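Local coordinates for cation-transporting ATPase, E1-E2 family protein (Streptococcus pneumoniae, PDB 4F2F) that probably pumps Cu(I) out of the cell at the expense of ATP, binding copper(I) ions through this cupredoxin-like domain, at residues Ile17-Glu22 with Ala28-Gln33; Ala38-His43 with Ile54-Glu59; Ser48-Glu53 with Lys90-Ser95; Ile61-Gly66 with Lys71-Thr76; His83-Gly88 with Gly94-Val99. All coordinates share one frame; numbering follows the deposited sequence.

In the fold
The five contacts hold together a cupredoxin-type beta sandwich whose copper site lies at one end. Interactions 1 and 2 are apolar packing, and 4 adds a salt bridge to it: 1 and 2 share the interior through strands 14-21 and 38-44, which are neighbours in the sheet, and the centres of 2 and 4 lie only about 5 Å apart. Interaction 5 is the final hairpin, and interaction 3 joins its turn to the loop 48-53; their centres are about 12 Å apart, and both reach the copper(I) ion of chain B. Of the packed side chains, those of Ile54 and Ile65 are each about 10 Å from a copper ion, and that of Ile19 about 13 Å.

Interaction 1 (Ile17-Glu22 with Ala28-Gln33); sequences IRIQAE and AHIQLQ
Ile17 and Ile30 carry this contact, with Ile19 adding a second, looser touch. From CB of Ile17 the side chain splits into two branches, both of which engage Ile30. The short one ends at once in CG2, 4.0 Å from CD1 of Ile30. The longer one leaves through CG1, which lies opposite the backbone N (chi1 -173°), and runs on extended to CD1. That terminal methyl presses on CG2 of Ile30 at 3.5 Å, tighter than usual for two carbons, and also lies 3.9 Å from CB of Ile30. Ile30 is thus met at both of its own branches.

The two strands, 14-21 and 29-33, are not paired with each other. Strand 6-11 pairs with both, antiparallel to the first and parallel to the second, and the isoleucines meet on the inner side of a cupredoxin-type beta sandwich, where the nearest CA atoms, those of Ile19 and Ala28, are still 7.6 Å apart. CG2 of Ile30 has a second neighbour in CD1 of Ile19, at 4.2 Å and roughly at right angles to the approach of Ile17. Ile40 and Phe42 of strand 38-44 pack against Ile19, while Ile30 rests on Tyr96 of strand 93-99.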
# COMPACT_ATOMS: atom_id res chain seq x y z
N ILE A 17 -2.51 -6.04 5.50
CA ILE A 17 -2.27 -6.61 4.19
C ILE A 17 -0.80 -6.46 3.82
O ILE A 17 -0.15 -5.49 4.23
CB ILE A 17 -3.17 -5.96 3.12
CG1 ILE A 17 -3.03 -6.69 1.78
CG2 ILE A 17 -2.84 -4.49 2.98
CD1 ILE A 17 -4.12 -6.35 0.79
N ARG A 18 -0.27 -7.43 3.08
CA ARG A 18 1.13 -7.44 2.69
C ARG A 18 1.25 -7.20 1.19
O ARG A 18 0.53 -7.80 0.39
CB ARG A 18 1.76 -8.77 3.06
CG ARG A 18 3.26 -8.85 2.82
CD ARG A 18 3.78 -10.24 3.16
NE ARG A 18 5.24 -10.32 3.08
CZ ARG A 18 5.91 -10.60 1.97
NH1 ARG A 18 5.27 -10.83 0.84
NH2 ARG A 18 7.24 -10.65 1.99
N ILE A 19 2.17 -6.32 0.81
CA ILE A 19 2.42 -6.02 -0.59
C ILE A 19 3.88 -6.25 -0.94
O ILE A 19 4.78 -5.78 -0.25
CB ILE A 19 2.04 -4.56 -0.93
CG1 ILE A 19 0.56 -4.31 -0.62
CG2 ILE A 19 2.34 -4.24 -2.39
CD1 ILE A 19 0.10 -2.91 -0.94
N GLN A 20 4.11 -7.00 -2.01
CA GLN A 20 5.46 -7.28 -2.48
C GLN A 20 5.86 -6.28 -3.56
O GLN A 20 5.10 -6.02 -4.49
CB GLN A 20 5.55 -8.70 -3.02
N ALA A 21 7.06 -5.72 -3.43
CA ALA A 21 7.60 -4.83 -4.44
C ALA A 21 8.64 -5.57 -5.27
O ALA A 21 9.77 -5.79 -4.82
CB ALA A 21 8.19 -3.59 -3.81
N GLU A 22 8.26 -5.95 -6.49
CA GLU A 22 9.15 -6.65 -7.41
C GLU A 22 8.45 -6.76 -8.76
O GLU A 22 7.44 -7.46 -8.88
CB GLU A 22 9.50 -8.04 -6.88
CG GLU A 22 10.42 -8.82 -7.80
CD GLU A 22 10.79 -10.18 -7.25
OE1 GLU A 22 10.05 -10.69 -6.38
OE2 GLU A 22 11.82 -10.73 -7.68
N ALA A 28 -1.30 -4.85 -6.48
CA ALA A 28 -1.21 -3.43 -6.78
C ALA A 28 -2.47 -2.69 -6.33
O ALA A 28 -2.43 -1.49 -6.05
CB ALA A 28 -0.97 -3.21 -8.26
N HIS A 29 -3.58 -3.41 -6.25
CA HIS A 29 -4.85 -2.80 -5.88
C HIS A 29 -5.45 -3.49 -4.66
O HIS A 29 -5.65 -4.70 -4.66
CB HIS A 29 -5.83 -2.84 -7.05
CG HIS A 29 -5.27 -2.25 -8.31
ND1 HIS A 29 -5.03 -0.90 -8.45
CD2 HIS A 29 -4.90 -2.83 -9.47
CE1 HIS A 29 -4.53 -0.68 -9.66
NE2 HIS A 29 -4.44 -1.83 -10.29
N ILE A 30 -5.74 -2.70 -3.63
CA ILE A 30 -6.28 -3.25 -2.39
C ILE A 30 -7.53 -2.50 -1.95
O ILE A 30 -7.82 -1.41 -2.44
CB ILE A 30 -5.24 -3.23 -1.25
CG1 ILE A 30 -4.99 -1.79 -0.78
CG2 ILE A 30 -3.94 -3.89 -1.69
CD1 ILE A 30 -4.01 -1.70 0.37
N GLN A 31 -8.27 -3.11 -1.03
CA GLN A 31 -9.47 -2.49 -0.48
C GLN A 31 -9.34 -2.35 1.03
O GLN A 31 -8.88 -3.26 1.72
CB GLN A 31 -10.71 -3.32 -0.83
CG GLN A 31 -12.02 -2.73 -0.33
CD GLN A 31 -13.20 -3.65 -0.56
OE1 GLN A 31 -13.70 -3.77 -1.68
NE2 GLN A 31 -13.67 -4.29 0.51
N LEU A 32 -9.75 -1.19 1.54
CA LEU A 32 -9.68 -0.91 2.97
C LEU A 32 -11.03 -0.42 3.48
O LEU A 32 -11.77 0.24 2.76
CB LEU A 32 -8.62 0.15 3.25
CG LEU A 32 -7.18 -0.12 2.80
CD1 LEU A 32 -6.32 1.10 3.06
CD2 LEU A 32 -6.61 -1.34 3.51
N GLN A 33 -11.34 -0.75 4.73
CA GLN A 33 -12.56 -0.27 5.38
C GLN A 33 -12.32 1.09 6.03
O GLN A 33 -11.32 1.28 6.72
CB GLN A 33 -13.03 -1.28 6.43
CG GLN A 33 -13.56 -2.59 5.86
CD GLN A 33 -14.94 -2.44 5.25
OE1 GLN A 33 -15.79 -1.74 5.78
NE2 GLN A 33 -15.16 -3.11 4.12

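Interaction 2 (Ala38-His43 with Ile54-Glu59); sequences AEITFH and ILFEEE
The carbonyl O of Phe56 accepts a 3.0 Å bond from Glu59 N, turning the chain into a short 3-10 segment just after the Phe56 side chain has been sent inward to meet Ile40 and Phe42. Strands 38-44 and 53-56 face each other across the core of the cupredoxin beta sandwich; the axes of segments 38-43 and 54-56 come within 10.6 Å, at 152° between their N-to-C directions, and side chains fill the gap.

Phe42 is central. Its CB and CG each lie 3.6 Å from CD1 of Ile54, while the other branch of that isoleucine, CG2, stands over one face of the ring, 3.9 Å from its centroid, in a CH-pi contact. Ile54 therefore embraces both the root and the flat of Phe42.

The two phenyl rings arrive from opposite directions and are nearly perpendicular, their planes at 83°. They meet rim to rim, neither lying over the other, and CE1 and CZ of Phe42 approach the edge of the Phe56 ring. Phe56 is further packed by the rings of Phe75, Phe85 and Tyr96. CD1 of Ile40 also meets the Phe56 ring, 3.9 Å from CZ and 3.9 Å from CE1.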
# COMPACT_ATOMS: atom_id res chain seq x y z
N ALA A 38 -5.25 0.94 9.54
CA ALA A 38 -4.69 0.05 8.54
C ALA A 38 -3.18 -0.09 8.70
O ALA A 38 -2.49 0.89 8.97
CB ALA A 38 -5.04 0.54 7.14
N GLU A 39 -2.69 -1.31 8.54
CA GLU A 39 -1.26 -1.56 8.49
C GLU A 39 -0.93 -2.29 7.19
O GLU A 39 -1.29 -3.45 7.00
CB GLU A 39 -0.78 -2.35 9.71
CG GLU A 39 -0.81 -1.55 11.01
CD GLU A 39 -0.04 -2.21 12.14
OE1 GLU A 39 0.64 -3.23 11.89
OE2 GLU A 39 -0.11 -1.70 13.28
N ILE A 40 -0.25 -1.57 6.30
CA ILE A 40 0.10 -2.11 5.00
C ILE A 40 1.59 -2.39 4.97
O ILE A 40 2.40 -1.46 4.96
CB ILE A 40 -0.27 -1.13 3.87
CG1 ILE A 40 -1.72 -0.68 4.03
CG2 ILE A 40 -0.05 -1.77 2.52
CD1 ILE A 40 -2.12 0.42 3.07
N THR A 41 1.95 -3.67 4.97
CA THR A 41 3.34 -4.07 5.03
C THR A 41 3.91 -4.27 3.63
O THR A 41 3.45 -5.12 2.87
CB THR A 41 3.51 -5.36 5.84
OG1 THR A 41 3.11 -5.12 7.20
CG2 THR A 41 4.97 -5.82 5.83
N PHE A 42 4.91 -3.45 3.30
CA PHE A 42 5.61 -3.55 2.03
C PHE A 42 6.91 -4.32 2.20
O PHE A 42 7.67 -4.05 3.13
CB PHE A 42 5.93 -2.16 1.49
CG PHE A 42 4.75 -1.44 0.89
CD1 PHE A 42 3.82 -0.80 1.70
CD2 PHE A 42 4.58 -1.40 -0.48
CE1 PHE A 42 2.74 -0.13 1.14
CE2 PHE A 42 3.50 -0.73 -1.04
CZ PHE A 42 2.58 -0.10 -0.23
N HIS A 43 7.18 -5.26 1.31
CA HIS A 43 8.47 -5.93 1.27
C HIS A 43 9.19 -5.59 -0.02
O HIS A 43 8.68 -5.88 -1.11
CB HIS A 43 8.32 -7.44 1.40
CG HIS A 43 9.60 -8.20 1.25
ND1 HIS A 43 9.76 -9.23 0.35
CD2 HIS A 43 10.79 -8.06 1.88
CE1 HIS A 43 11.00 -9.70 0.44
NE2 HIS A 43 11.64 -9.01 1.36
N ILE A 54 8.29 4.56 -0.59
CA ILE A 54 6.87 4.28 -0.67
C ILE A 54 6.11 5.58 -0.47
O ILE A 54 6.32 6.28 0.52
CB ILE A 54 6.44 3.28 0.42
CG1 ILE A 54 7.29 2.01 0.35
CG2 ILE A 54 4.95 2.96 0.30
CD1 ILE A 54 7.21 1.16 1.60
N LEU A 55 5.22 5.90 -1.40
CA LEU A 55 4.51 7.17 -1.37
C LEU A 55 2.99 7.00 -1.27
O LEU A 55 2.37 6.38 -2.13
CB LEU A 55 4.85 8.01 -2.61
CG LEU A 55 4.11 9.34 -2.79
CD1 LEU A 55 4.42 10.31 -1.65
CD2 LEU A 55 4.44 9.97 -4.13
N PHE A 56 2.42 7.53 -0.20
CA PHE A 56 0.98 7.69 -0.07
C PHE A 56 0.69 9.18 0.05
O PHE A 56 0.54 9.71 1.16
CB PHE A 56 0.46 6.95 1.18
CG PHE A 56 0.32 5.45 1.00
CD1 PHE A 56 -0.93 4.86 0.98
CD2 PHE A 56 1.44 4.64 0.87
CE1 PHE A 56 -1.07 3.49 0.83
CE2 PHE A 56 1.30 3.27 0.71
CZ PHE A 56 0.05 2.69 0.70
N GLU A 57 0.63 9.86 -1.09
CA GLU A 57 0.59 11.32 -1.13
C GLU A 57 -0.56 11.91 -0.33
O GLU A 57 -0.39 12.92 0.35
CB GLU A 57 0.52 11.80 -2.58
CG GLU A 57 0.74 13.30 -2.77
CD GLU A 57 2.19 13.65 -3.01
OE1 GLU A 57 2.73 13.27 -4.07
OE2 GLU A 57 2.80 14.30 -2.13
N GLU A 58 -1.73 11.29 -0.41
CA GLU A 58 -2.92 11.84 0.22
C GLU A 58 -2.92 11.66 1.74
O GLU A 58 -3.73 12.26 2.43
CB GLU A 58 -4.17 11.21 -0.39
CG GLU A 58 -4.13 11.20 -1.90
CD GLU A 58 -5.30 10.48 -2.51
OE1 GLU A 58 -6.43 10.67 -2.02
OE2 GLU A 58 -5.09 9.72 -3.48
N GLU A 59 -2.00 10.84 2.23
CA GLU A 59 -1.83 10.66 3.67
C GLU A 59 -0.58 11.37 4.17
O GLU A 59 -0.27 11.33 5.35
CB GLU A 59 -1.78 9.16 4.01
CG GLU A 59 -3.06 8.42 3.72
CD GLU A 59 -4.21 8.88 4.60
OE1 GLU A 59 -3.96 9.35 5.72
OE2 GLU A 59 -5.38 8.78 4.16

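Interaction 3 (Ser48-Glu53 with Lys90-Ser95); sequences SNCYKE and KMQKGS. With CU1 (copper (I) ion), chain C; CU1 (copper (I) ion), chain B.
A two-copper site built on a shared cysteine thiolate joins Cys50 to Met91. Cys50 SG bridges both copper(I) ions, lying 2.2 Å from the copper of chain C and 2.2 Å from the copper of chain B, with the two metal bonds about 95° apart. The copper of chain C also takes Met91 SD, at 2.2 Å, with Met89 SD as a further ligand. Cys50 holds the copper of chain B through two of its own atoms, carbonyl O at 2.2 Å and SG, and Cys87 SG is the third ligand. This is possible because SG is swung opposite the backbone N (chi1 -169°), onto the side of its own carbonyl. An ST turn, in which Ser48 OG accepts from Cys50 N, shapes the backbone just ahead of the cysteine.

Next to the metals, Gln92 lies obliquely against Tyr51. CG of Gln92 is 3.6 Å from ring atom CE1 of Tyr51, and CD of Gln92 comes to 3.3 Å from Tyr51 OH, the ring and amide planes being 21° apart. The hydroxyl itself is hydrogen-bonded to Gly24 N.

The contact lies at one end of the sandwich: loop 48-53 leads from strand 38-44 into strand 53-56 and is tied to Ile65 through Lys52, while residues 90-92 lie in the turn joining strands 81-87 and 93-99.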
# COMPACT_ATOMS: atom_id res chain seq x y z
N SER A 48 16.49 -2.77 -7.29
CA SER A 48 16.27 -1.54 -8.05
C SER A 48 15.86 -0.38 -7.15
O SER A 48 14.91 -0.49 -6.38
CB SER A 48 15.19 -1.73 -9.12
OG SER A 48 14.87 -0.49 -9.73
N ASN A 49 16.56 0.74 -7.27
CA ASN A 49 16.21 1.91 -6.47
C ASN A 49 14.92 2.61 -6.92
O ASN A 49 14.50 3.58 -6.30
CB ASN A 49 17.37 2.91 -6.39
CG ASN A 49 18.23 2.69 -5.17
OD1 ASN A 49 17.91 1.88 -4.29
ND2 ASN A 49 19.35 3.40 -5.10
N CYS A 50 14.30 2.12 -7.98
CA CYS A 50 12.99 2.63 -8.37
C CYS A 50 12.01 2.41 -7.22
O CYS A 50 11.01 3.12 -7.10
CB CYS A 50 12.50 1.95 -9.65
SG CYS A 50 11.05 2.71 -10.41
N TYR A 51 12.32 1.43 -6.37
CA TYR A 51 11.44 1.04 -5.27
C TYR A 51 11.99 1.43 -3.89
O TYR A 51 11.57 0.86 -2.88
CB TYR A 51 11.20 -0.47 -5.30
CG TYR A 51 10.59 -0.98 -6.58
CD1 TYR A 51 9.22 -1.19 -6.69
CD2 TYR A 51 11.38 -1.27 -7.69
CE1 TYR A 51 8.66 -1.66 -7.86
CE2 TYR A 51 10.83 -1.74 -8.86
CZ TYR A 51 9.47 -1.93 -8.95
OH TYR A 51 8.92 -2.40 -10.12
N LYS A 52 12.91 2.39 -3.84
CA LYS A 52 13.55 2.73 -2.57
C LYS A 52 12.66 3.55 -1.64
O LYS A 52 13.00 3.76 -0.47
CB LYS A 52 14.88 3.47 -2.80
CG LYS A 52 14.74 4.92 -3.22
CD LYS A 52 16.11 5.59 -3.34
CE LYS A 52 15.97 7.09 -3.52
NZ LYS A 52 17.31 7.75 -3.60
N GLU A 53 11.52 4.01 -2.14
CA GLU A 53 10.58 4.78 -1.34
C GLU A 53 9.14 4.36 -1.60
O GLU A 53 8.81 3.86 -2.67
CB GLU A 53 10.76 6.28 -1.59
CG GLU A 53 12.03 6.85 -0.99
CD GLU A 53 12.49 8.13 -1.66
OE1 GLU A 53 11.78 8.62 -2.56
OE2 GLU A 53 13.58 8.63 -1.30
N LYS A 90 7.01 7.71 -8.54
CA LYS A 90 5.70 7.69 -9.17
C LYS A 90 5.70 6.92 -10.50
O LYS A 90 4.84 7.14 -11.35
CB LYS A 90 5.14 9.11 -9.33
CG LYS A 90 4.89 9.80 -7.99
CD LYS A 90 4.73 11.31 -8.12
CE LYS A 90 3.42 11.68 -8.79
NZ LYS A 90 3.17 13.15 -8.71
N MET A 91 6.67 6.02 -10.65
CA MET A 91 6.77 5.18 -11.85
C MET A 91 5.98 3.88 -11.69
O MET A 91 5.34 3.41 -12.64
CB MET A 91 8.23 4.86 -12.18
CG MET A 91 9.05 6.07 -12.57
SD MET A 91 10.79 5.68 -12.83
CE MET A 91 10.72 4.74 -14.36
N GLN A 92 6.04 3.29 -10.50
CA GLN A 92 5.29 2.08 -10.20
C GLN A 92 4.10 2.43 -9.31
O GLN A 92 4.28 2.97 -8.22
CB GLN A 92 6.19 1.05 -9.52
CG GLN A 92 7.37 0.60 -10.37
CD GLN A 92 6.94 -0.19 -11.59
OE1 GLN A 92 5.88 -0.80 -11.60
NE2 GLN A 92 7.78 -0.18 -12.63
N LYS A 93 2.90 2.13 -9.78
CA LYS A 93 1.69 2.59 -9.10
C LYS A 93 0.78 1.47 -8.59
O LYS A 93 0.87 0.32 -9.03
CB LYS A 93 0.88 3.50 -10.02
CG LYS A 93 1.61 4.74 -10.47
CD LYS A 93 0.82 5.43 -11.56
CE LYS A 93 1.49 6.71 -12.00
NZ LYS A 93 0.85 7.27 -13.22
N GLY A 94 -0.09 1.84 -7.66
CA GLY A 94 -1.09 0.94 -7.12
C GLY A 94 -2.23 1.80 -6.61
O GLY A 94 -2.21 3.02 -6.75
N SER A 95 -3.25 1.17 -6.03
CA SER A 95 -4.37 1.93 -5.51
C SER A 95 -4.94 1.28 -4.26
O SER A 95 -4.83 0.07 -4.06
CB SER A 95 -5.47 2.09 -6.56
OG SER A 95 -6.18 0.88 -6.76
CU CU1 C . 11.80 4.69 -11.10
CU CU1 B . 9.78 3.51 -8.86

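Interaction 4 (Ile61-Gly66 with Lys71-Thr76); sequences ILEPIG and KVIRFT
Ile61 opens the contact by laying CD1 against Ile73 CG2, at 3.8 Å, and against CD1 of the Phe75 ring, at 3.9 Å. Its side chain and that of Ile73 slide past each other in opposite directions, and the CD1 methyl of Ile73 reaches on to CB of Glu63, 3.8 Å away. Beyond that CB, Glu63 turns outward to the polar part of the contact. Its OE1 offers the anti lone pair, the one away from OE2, to Lys71 NZ in a 2.8 Å salt bridge; the two side chains cross at about a right angle. Pro64 gives its carbonyl O, which accepts from the same NZ at 2.6 Å, the donor being tilted 35° from the carbonyl plane. Lys71 gets there by folding back at chi2 (-74°) and again at chi4. Ile65 then runs alongside the lysine's aliphatic part, CG1 lying 3.9 Å from Lys71 CG.

Segments 61-64 and 71-75 run nearly antiparallel, their axes 8.8 Å apart at closest approach. Strands 61-64 and 70-75 are each paired with another strand, 53-56 and 38-44 respectively, so their side chains close one side of the beta sandwich. At the Ile61-Ile73 end the contact is apolar; at the Lys71 end one ammonium group is gripped by two oxygens, and the carboxylate and the carbonyl dipole would both be expected to stabilise its positive charge.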
# COMPACT_ATOMS: atom_id res chain seq x y z
N ILE A 61 2.39 10.57 3.48
CA ILE A 61 3.37 9.54 3.81
C ILE A 61 4.40 9.36 2.70
O ILE A 61 4.05 9.20 1.53
CB ILE A 61 2.68 8.20 4.11
CG1 ILE A 61 1.85 8.30 5.39
CG2 ILE A 61 3.70 7.07 4.23
CD1 ILE A 61 1.00 7.09 5.69
N LEU A 62 5.67 9.42 3.09
CA LEU A 62 6.78 9.12 2.19
C LEU A 62 7.84 8.40 3.02
O LEU A 62 8.48 9.01 3.88
CB LEU A 62 7.35 10.40 1.58
CG LEU A 62 8.55 10.21 0.64
CD1 LEU A 62 8.19 9.24 -0.47
CD2 LEU A 62 9.02 11.54 0.07
N GLU A 63 8.01 7.11 2.77
CA GLU A 63 8.84 6.28 3.62
C GLU A 63 9.92 5.56 2.82
O GLU A 63 9.62 4.94 1.81
CB GLU A 63 7.96 5.24 4.33
CG GLU A 63 8.70 4.36 5.33
CD GLU A 63 9.13 5.12 6.56
OE1 GLU A 63 10.09 4.68 7.23
OE2 GLU A 63 8.51 6.16 6.87
N PRO A 64 11.17 5.65 3.28
CA PRO A 64 12.23 4.88 2.61
C PRO A 64 12.11 3.40 2.95
O PRO A 64 11.58 3.04 4.00
CB PRO A 64 13.51 5.45 3.23
CG PRO A 64 13.10 5.91 4.58
CD PRO A 64 11.68 6.41 4.43
N ILE A 65 12.58 2.55 2.05
CA ILE A 65 12.61 1.12 2.31
C ILE A 65 13.83 0.49 1.65
O ILE A 65 14.07 0.69 0.45
CB ILE A 65 11.29 0.42 1.87
CG1 ILE A 65 11.31 -1.07 2.23
CG2 ILE A 65 11.03 0.63 0.38
CD1 ILE A 65 10.00 -1.78 1.97
N GLY A 66 14.62 -0.23 2.43
CA GLY A 66 15.86 -0.81 1.96
C GLY A 66 15.65 -2.14 1.27
O GLY A 66 14.59 -2.75 1.38
N LYS A 71 8.62 -2.60 5.53
CA LYS A 71 8.18 -1.38 6.21
C LYS A 71 6.66 -1.42 6.35
O LYS A 71 5.95 -1.73 5.39
CB LYS A 71 8.60 -0.13 5.42
CG LYS A 71 10.03 0.34 5.66
CD LYS A 71 10.16 1.02 7.02
CE LYS A 71 11.58 1.51 7.29
NZ LYS A 71 11.93 2.75 6.55
N VAL A 72 6.16 -1.10 7.54
CA VAL A 72 4.72 -1.05 7.76
C VAL A 72 4.23 0.38 7.60
O VAL A 72 4.64 1.28 8.34
CB VAL A 72 4.34 -1.55 9.17
CG1 VAL A 72 2.83 -1.51 9.37
CG2 VAL A 72 4.87 -2.97 9.39
N ILE A 73 3.35 0.60 6.62
CA ILE A 73 2.73 1.90 6.43
C ILE A 73 1.43 1.95 7.23
O ILE A 73 0.53 1.14 7.00
CB ILE A 73 2.43 2.17 4.94
CG1 ILE A 73 3.72 2.07 4.12
CG2 ILE A 73 1.77 3.53 4.77
CD1 ILE A 73 4.77 3.10 4.48
N ARG A 74 1.34 2.89 8.17
CA ARG A 74 0.18 2.95 9.05
C ARG A 74 -0.63 4.23 8.91
O ARG A 74 -0.09 5.34 8.98
CB ARG A 74 0.60 2.77 10.51
CG ARG A 74 1.13 1.39 10.85
CD ARG A 74 1.30 1.25 12.35
NE ARG A 74 0.07 1.58 13.06
CZ ARG A 74 -0.02 2.50 14.02
NH1 ARG A 74 1.06 3.17 14.41
NH2 ARG A 74 -1.19 2.73 14.60
N PHE A 75 -1.93 4.07 8.72
CA PHE A 75 -2.87 5.18 8.76
C PHE A 75 -4.29 4.66 8.92
O PHE A 75 -4.56 3.48 8.71
CB PHE A 75 -2.72 6.09 7.53
CG PHE A 75 -3.07 5.44 6.22
CD1 PHE A 75 -2.11 4.75 5.48
CD2 PHE A 75 -4.35 5.53 5.70
CE1 PHE A 75 -2.43 4.16 4.27
CE2 PHE A 75 -4.68 4.94 4.49
CZ PHE A 75 -3.72 4.26 3.78
N THR A 76 -5.20 5.55 9.31
CA THR A 76 -6.61 5.20 9.39
C THR A 76 -7.34 5.92 8.26
O THR A 76 -7.52 7.14 8.31
CB THR A 76 -7.21 5.60 10.75
OG1 THR A 76 -6.46 4.97 11.80
CG2 THR A 76 -8.67 5.16 10.84

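Interaction 5 (His83-Gly88 with Gly94-Val99); sequences HEFSCG and GSYTVV. With CU1 (copper (I) ion), chain B.
His83, Tyr96 and Phe85 do most of the work here, interleaved along one face of an antiparallel pair. CB of His83 sits over the Tyr96 ring, 3.5 Å from its centroid, in a CH-pi contact, while the imidazole leans obliquely across the phenol with planes at 37°. Val98 CG2 touches the histidine's edge, 3.8 Å from CD2 of His83. Both nitrogens of that ring are engaged elsewhere: ND1 with Glu58, NE2 with the backbone O of Glu79.

Backbone bonds fix the register. His83 and Tyr96 form a hydrogen-bonded pair, with Tyr96 N reaching His83 O at 2.8 Å; Phe85 and Gly94 form another, in which Gly94 N lies 2.8 Å from Phe85 O. Phe85 takes the crowded position between backbone N and carbonyl carbon (chi1 74°), which folds its ring over the partner strand, where Gly94 CA meets the face 3.8 Å from the centroid. A water 2.9 Å from Tyr96 OH also donates to Glu84 O, tying the phenol to the opposite strand.

From Phe85 the chain runs on to Cys87, whose SG binds the copper of chain B at 2.1 Å. Metal ligands beside the turn of the final hairpin are characteristic of the cupredoxin fold.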
# COMPACT_ATOMS: atom_id res chain seq x y z
N HIS A 83 -7.79 5.75 -4.11
CA HIS A 83 -6.65 6.62 -3.87
C HIS A 83 -5.38 5.94 -4.38
O HIS A 83 -5.28 4.72 -4.37
CB HIS A 83 -6.50 6.90 -2.37
CG HIS A 83 -7.77 7.37 -1.72
ND1 HIS A 83 -8.25 8.64 -1.87
CD2 HIS A 83 -8.65 6.72 -0.93
CE1 HIS A 83 -9.38 8.77 -1.20
NE2 HIS A 83 -9.64 7.61 -0.61
N GLU A 84 -4.42 6.74 -4.83
CA GLU A 84 -3.20 6.18 -5.40
C GLU A 84 -2.08 6.06 -4.37
O GLU A 84 -1.92 6.92 -3.50
CB GLU A 84 -2.72 7.03 -6.58
CG GLU A 84 -1.35 6.64 -7.13
CD GLU A 84 -0.92 7.51 -8.30
OE1 GLU A 84 0.17 8.11 -8.23
OE2 GLU A 84 -1.68 7.59 -9.30
N PHE A 85 -1.33 4.97 -4.46
CA PHE A 85 -0.03 4.87 -3.82
C PHE A 85 0.98 4.51 -4.91
O PHE A 85 0.59 4.02 -5.96
CB PHE A 85 -0.02 3.86 -2.65
CG PHE A 85 -0.04 2.42 -3.08
CD1 PHE A 85 1.12 1.77 -3.48
CD2 PHE A 85 -1.22 1.68 -3.03
CE1 PHE A 85 1.11 0.44 -3.84
CE2 PHE A 85 -1.24 0.34 -3.39
CZ PHE A 85 -0.07 -0.28 -3.80
N SER A 86 2.25 4.78 -4.67
CA SER A 86 3.26 4.52 -5.68
C SER A 86 4.62 4.45 -5.04
O SER A 86 4.75 4.64 -3.83
CB SER A 86 3.24 5.62 -6.75
OG SER A 86 3.75 6.84 -6.23
N CYS A 87 5.64 4.16 -5.84
CA CYS A 87 7.01 4.34 -5.39
C CYS A 87 7.30 5.83 -5.30
O CYS A 87 6.48 6.66 -5.70
CB CYS A 87 7.99 3.67 -6.34
SG CYS A 87 8.07 4.45 -7.97
N GLY A 88 8.47 6.18 -4.77
CA GLY A 88 8.85 7.57 -4.63
C GLY A 88 9.06 8.28 -5.96
O GLY A 88 9.11 9.51 -6.00
N GLY A 94 -0.09 1.84 -7.66
CA GLY A 94 -1.09 0.94 -7.12
C GLY A 94 -2.23 1.80 -6.61
O GLY A 94 -2.21 3.02 -6.75
N SER A 95 -3.25 1.17 -6.03
CA SER A 95 -4.37 1.93 -5.51
C SER A 95 -4.94 1.28 -4.26
O SER A 95 -4.83 0.07 -4.06
CB SER A 95 -5.47 2.09 -6.56
OG SER A 95 -6.18 0.88 -6.76
N TYR A 96 -5.54 2.11 -3.41
CA TYR A 96 -6.32 1.59 -2.31
C TYR A 96 -7.71 2.22 -2.33
O TYR A 96 -7.85 3.44 -2.37
CB TYR A 96 -5.62 1.80 -0.96
CG TYR A 96 -5.31 3.24 -0.59
CD1 TYR A 96 -4.19 3.88 -1.10
CD2 TYR A 96 -6.11 3.93 0.31
CE1 TYR A 96 -3.90 5.18 -0.74
CE2 TYR A 96 -5.83 5.23 0.67
CZ TYR A 96 -4.72 5.85 0.14
OH TYR A 96 -4.43 7.15 0.50
N THR A 97 -8.72 1.37 -2.35
CA THR A 97 -10.10 1.83 -2.39
C THR A 97 -10.70 1.70 -1.01
O THR A 97 -10.71 0.61 -0.42
CB THR A 97 -10.92 1.02 -3.41
OG1 THR A 97 -10.31 1.13 -4.70
CG2 THR A 97 -12.35 1.54 -3.48
N VAL A 98 -11.18 2.82 -0.48
CA VAL A 98 -11.74 2.85 0.86
C VAL A 98 -13.26 2.74 0.79
O VAL A 98 -13.92 3.58 0.18
CB VAL A 98 -11.34 4.14 1.60
CG1 VAL A 98 -11.95 4.17 3.00
CG2 VAL A 98 -9.82 4.25 1.68
N VAL A 99 -13.80 1.70 1.42
CA VAL A 99 -15.24 1.45 1.40
C VAL A 99 -15.84 1.55 2.79
O VAL A 99 -15.13 1.47 3.80
CB VAL A 99 -15.57 0.07 0.79
CG1 VAL A 99 -14.99 -0.04 -0.61
CG2 VAL A 99 -15.04 -1.04 1.69
CU CU1 B . 9.78 3.51 -8.86
O HOH W 1 -2.28 8.35 -1.01